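Local coordinates for PhnH (Penicillium herquei, PDB 6JJT), which catalyses an enantioselective hydroalkoxylation that closes a ring to give (2'R)-atrovenetin in the biosynthesis of phenalenones such as herqueinone, at residues Y42-D46 with A47-A51. Numbering follows the deposited sequence.
Sequences YDQSD and AQIKA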
ATOM      1  N   TYR D  42       9.912  15.868   1.440  1.00  8.58           N
ATOM      2  CA  TYR D  42      10.862  15.118   2.250  1.00  9.27           C
ATOM      3  C   TYR D  42      11.997  14.488   1.436  1.00  9.42           C
ATOM      4  O   TYR D  42      13.028  14.147   1.995  1.00 10.01           O
ATOM      5  CB  TYR D  42      10.151  14.068   3.113  1.00  8.03           C
ATOM      6  CG  TYR D  42       9.355  13.036   2.349  1.00  8.08           C
ATOM      7  CD1 TYR D  42       8.028  13.232   2.021  1.00  8.00           C
ATOM      8  CD2 TYR D  42       9.987  11.875   1.906  1.00  8.22           C
ATOM      9  CE1 TYR D  42       7.333  12.268   1.292  1.00  8.38           C
ATOM     10  CE2 TYR D  42       9.316  10.915   1.150  1.00  8.80           C
ATOM     11  CZ  TYR D  42       7.992  11.134   0.848  1.00  8.50           C
ATOM     12  OH  TYR D  42       7.273  10.203   0.119  1.00 10.61           O
ATOM     13  N   ASP D  43      11.819  14.362   0.118  1.00  9.45           N
ATOM     14  CA  ASP D  43      12.840  13.681  -0.668  1.00 11.94           C
ATOM     15  C   ASP D  43      12.913  14.345  -2.039  1.00 14.80           C
ATOM     16  O   ASP D  43      12.041  14.113  -2.873  1.00 15.46           O
ATOM     17  CB  ASP D  43      12.562  12.168  -0.772  1.00 12.57           C
ATOM     18  CG  ASP D  43      13.694  11.313  -1.362  1.00 14.62           C
ATOM     19  OD1 ASP D  43      14.503  11.888  -2.092  1.00 15.86           O
ATOM     20  OD2 ASP D  43      13.673  10.052  -1.062  1.00 16.83           O
ATOM     21  N   GLN D  44      13.959  15.133  -2.235  1.00 14.32           N
ATOM     22  CA  GLN D  44      14.232  15.702  -3.550  1.00 17.15           C
ATOM     23  C   GLN D  44      15.563  15.121  -4.077  1.00 16.52           C
ATOM     24  O   GLN D  44      16.557  15.144  -3.362  1.00 21.34           O
ATOM     25  CB  GLN D  44      14.203  17.225  -3.374  1.00 20.72           C
ATOM     26  CG  GLN D  44      14.821  18.000  -4.515  1.00 30.18           C
ATOM     27  CD  GLN D  44      14.490  19.461  -4.320  1.00 36.36           C
ATOM     28  OE1 GLN D  44      14.255  19.930  -3.205  1.00 38.37           O
ATOM     29  NE2 GLN D  44      14.481  20.193  -5.424  1.00 43.29           N
ATOM     30  N   SER D  45      15.577  14.561  -5.295  1.00 20.71           N
ATOM     31  CA  SER D  45      16.768  13.983  -5.919  1.00 21.11           C
ATOM     32  C   SER D  45      16.589  14.155  -7.424  1.00 25.33           C
ATOM     33  O   SER D  45      15.507  14.583  -7.864  1.00 23.28           O
ATOM     34  CB  SER D  45      16.865  12.514  -5.611  1.00 24.13           C
ATOM     35  OG  SER D  45      15.801  11.857  -6.297  1.00 20.36           O
ATOM     36  N   ASP D  46      17.593  13.755  -8.224  1.00 22.42           N
ATOM     37  CA  ASP D  46      17.456  13.997  -9.656  1.00 29.63           C
ATOM     38  C   ASP D  46      16.243  13.255 -10.213  1.00 28.78           C
ATOM     39  O   ASP D  46      15.581  13.751 -11.114  1.00 31.55           O
ATOM     40  CB  ASP D  46      18.687  13.643 -10.499  1.00 36.50           C
ATOM     41  CG  ASP D  46      18.659  14.320 -11.868  1.00 44.80           C
ATOM     42  OD1 ASP D  46      18.842  15.572 -11.912  1.00 54.38           O
ATOM     43  OD2 ASP D  46      18.419  13.616 -12.878  1.00 46.89           O
ATOM     44  N   ALA D  47      15.986  12.058  -9.678  1.00 26.44           N
ATOM     45  CA  ALA D  47      14.951  11.167 -10.190  1.00 23.98           C
ATOM     46  C   ALA D  47      13.523  11.654  -9.884  1.00 25.54           C
ATOM     47  O   ALA D  47      12.633  11.405 -10.716  1.00 25.75           O
ATOM     48  CB  ALA D  47      15.169   9.783  -9.621  1.00 22.71           C
ATOM     49  N   GLN D  48      13.286  12.265  -8.682  1.00 23.87           N
ATOM     50  CA  GLN D  48      11.943  12.682  -8.304  1.00 22.40           C
ATOM     51  C   GLN D  48      11.899  13.581  -7.062  1.00 20.47           C
ATOM     52  O   GLN D  48      12.871  13.628  -6.308  1.00 20.53           O
ATOM     53  CB  GLN D  48      11.062  11.455  -8.073  1.00 24.70           C
ATOM     54  CG  GLN D  48      11.432  10.651  -6.833  1.00 24.95           C
ATOM     55  CD  GLN D  48      12.341   9.497  -7.160  1.00 22.00           C
ATOM     56  OE1 GLN D  48      12.172   8.834  -8.192  1.00 28.72           O
ATOM     57  NE2 GLN D  48      13.300   9.200  -6.294  1.00 23.48           N
ATOM     58  N   ILE D  49      10.764  14.315  -6.890  1.00 19.08           N
ATOM     59  CA  ILE D  49      10.372  15.127  -5.725  1.00 17.57           C
ATOM     60  C   ILE D  49       9.162  14.527  -4.999  1.00 13.31           C
ATOM     61  O   ILE D  49       8.065  14.456  -5.550  1.00 12.63           O
ATOM     62  CB  ILE D  49       9.988  16.568  -6.090  1.00 22.13           C
ATOM     63  CG1 ILE D  49      11.179  17.259  -6.739  1.00 24.58           C
ATOM     64  CG2 ILE D  49       9.451  17.342  -4.886  1.00 21.85           C
ATOM     65  CD1 ILE D  49      12.402  16.513  -6.353  1.00 25.55           C
ATOM     66  N   LYS D  50       9.335  14.196  -3.701  1.00 11.91           N
ATOM     67  CA  LYS D  50       8.338  13.444  -2.911  1.00 10.49           C
ATOM     68  C   LYS D  50       7.844  14.322  -1.755  1.00  9.26           C
ATOM     69  O   LYS D  50       8.693  14.920  -1.046  1.00 10.17           O
ATOM     70  CB  LYS D  50       8.903  12.124  -2.381  1.00 10.36           C
ATOM     71  CG  LYS D  50       9.451  11.190  -3.474  1.00 13.29           C
ATOM     72  CD  LYS D  50       9.778   9.861  -2.836  1.00 16.88           C
ATOM     73  CE  LYS D  50      10.749   9.039  -3.655  1.00 20.27           C
ATOM     74  NZ  LYS D  50      10.938   7.729  -2.962  1.00 25.65           N
ATOM     75  N   ALA D  51       6.523  14.420  -1.556  1.00  9.06           N
ATOM     76  CA  ALA D  51       5.941  15.290  -0.547  1.00  9.49           C
ATOM     77  C   ALA D  51       4.795  14.602   0.162  1.00  9.35           C
ATOM     78  O   ALA D  51       4.136  13.679  -0.364  1.00  9.80           O
ATOM     79  CB  ALA D  51       5.434  16.555  -1.206  1.00 11.67           C
TER
HETATM   80  O   HOH W   1       5.238  10.995  -1.222  1.00 19.19           O
HETATM   81  O   HOH W   2      13.721  11.572  -4.475  1.00 19.07           O
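Y42 and D43 both face K50 across a tight antiparallel hairpin and form a classic beta bulge. The carbonyl of K50 accepts a hydrogen bond from Y42 N at 2.9 Å and a weak one from D43 N, while K50 N donates a hydrogen bond to D43 O at 2.8 Å. Nearer the turn, S45 N hydrogen-bonds to Q48 O at 3.0 Å, and a weak Q48 N to S45 O hydrogen bond completes the link, with D46 and A47 at the bend.

In the side-chain packing, Y42 CG lies between the backbone N and the carbonyl carbon (chi1 59°), which swings the ring across the partner strand. K50 O sits over one face, offset toward the rim, and A51 C at the edge. Y42 CZ meets K50 CB at 3.5 Å. Beyond CG the K50 chain runs extended beside D43, yet K50 NZ stays 4.1 Å from D43 OD2, longer than a salt bridge. On the other face of the hairpin, Q44 and I49 lie alongside each other, I49 CD1 resting 3.4 Å from Q44 CG.

Two waters supplement the backbone ladder. One joins Y42 OH to A51 O; the other lies among the D43, S45 and Q48 side chains and the Q48 carbonyl, accepting from Q48 NE2.

Q48 OE1 accepts a hydrogen bond from NE2 of Q48 in a third subunit, and Y42 packs on L101 of a second. This hairpin joins strands 26-44 and 48-61 of the antiparallel barrel; backbone hydrogen bonds link I49 and A51 to R78 and S76 of strand 67-79, and A47 to A80 just past it.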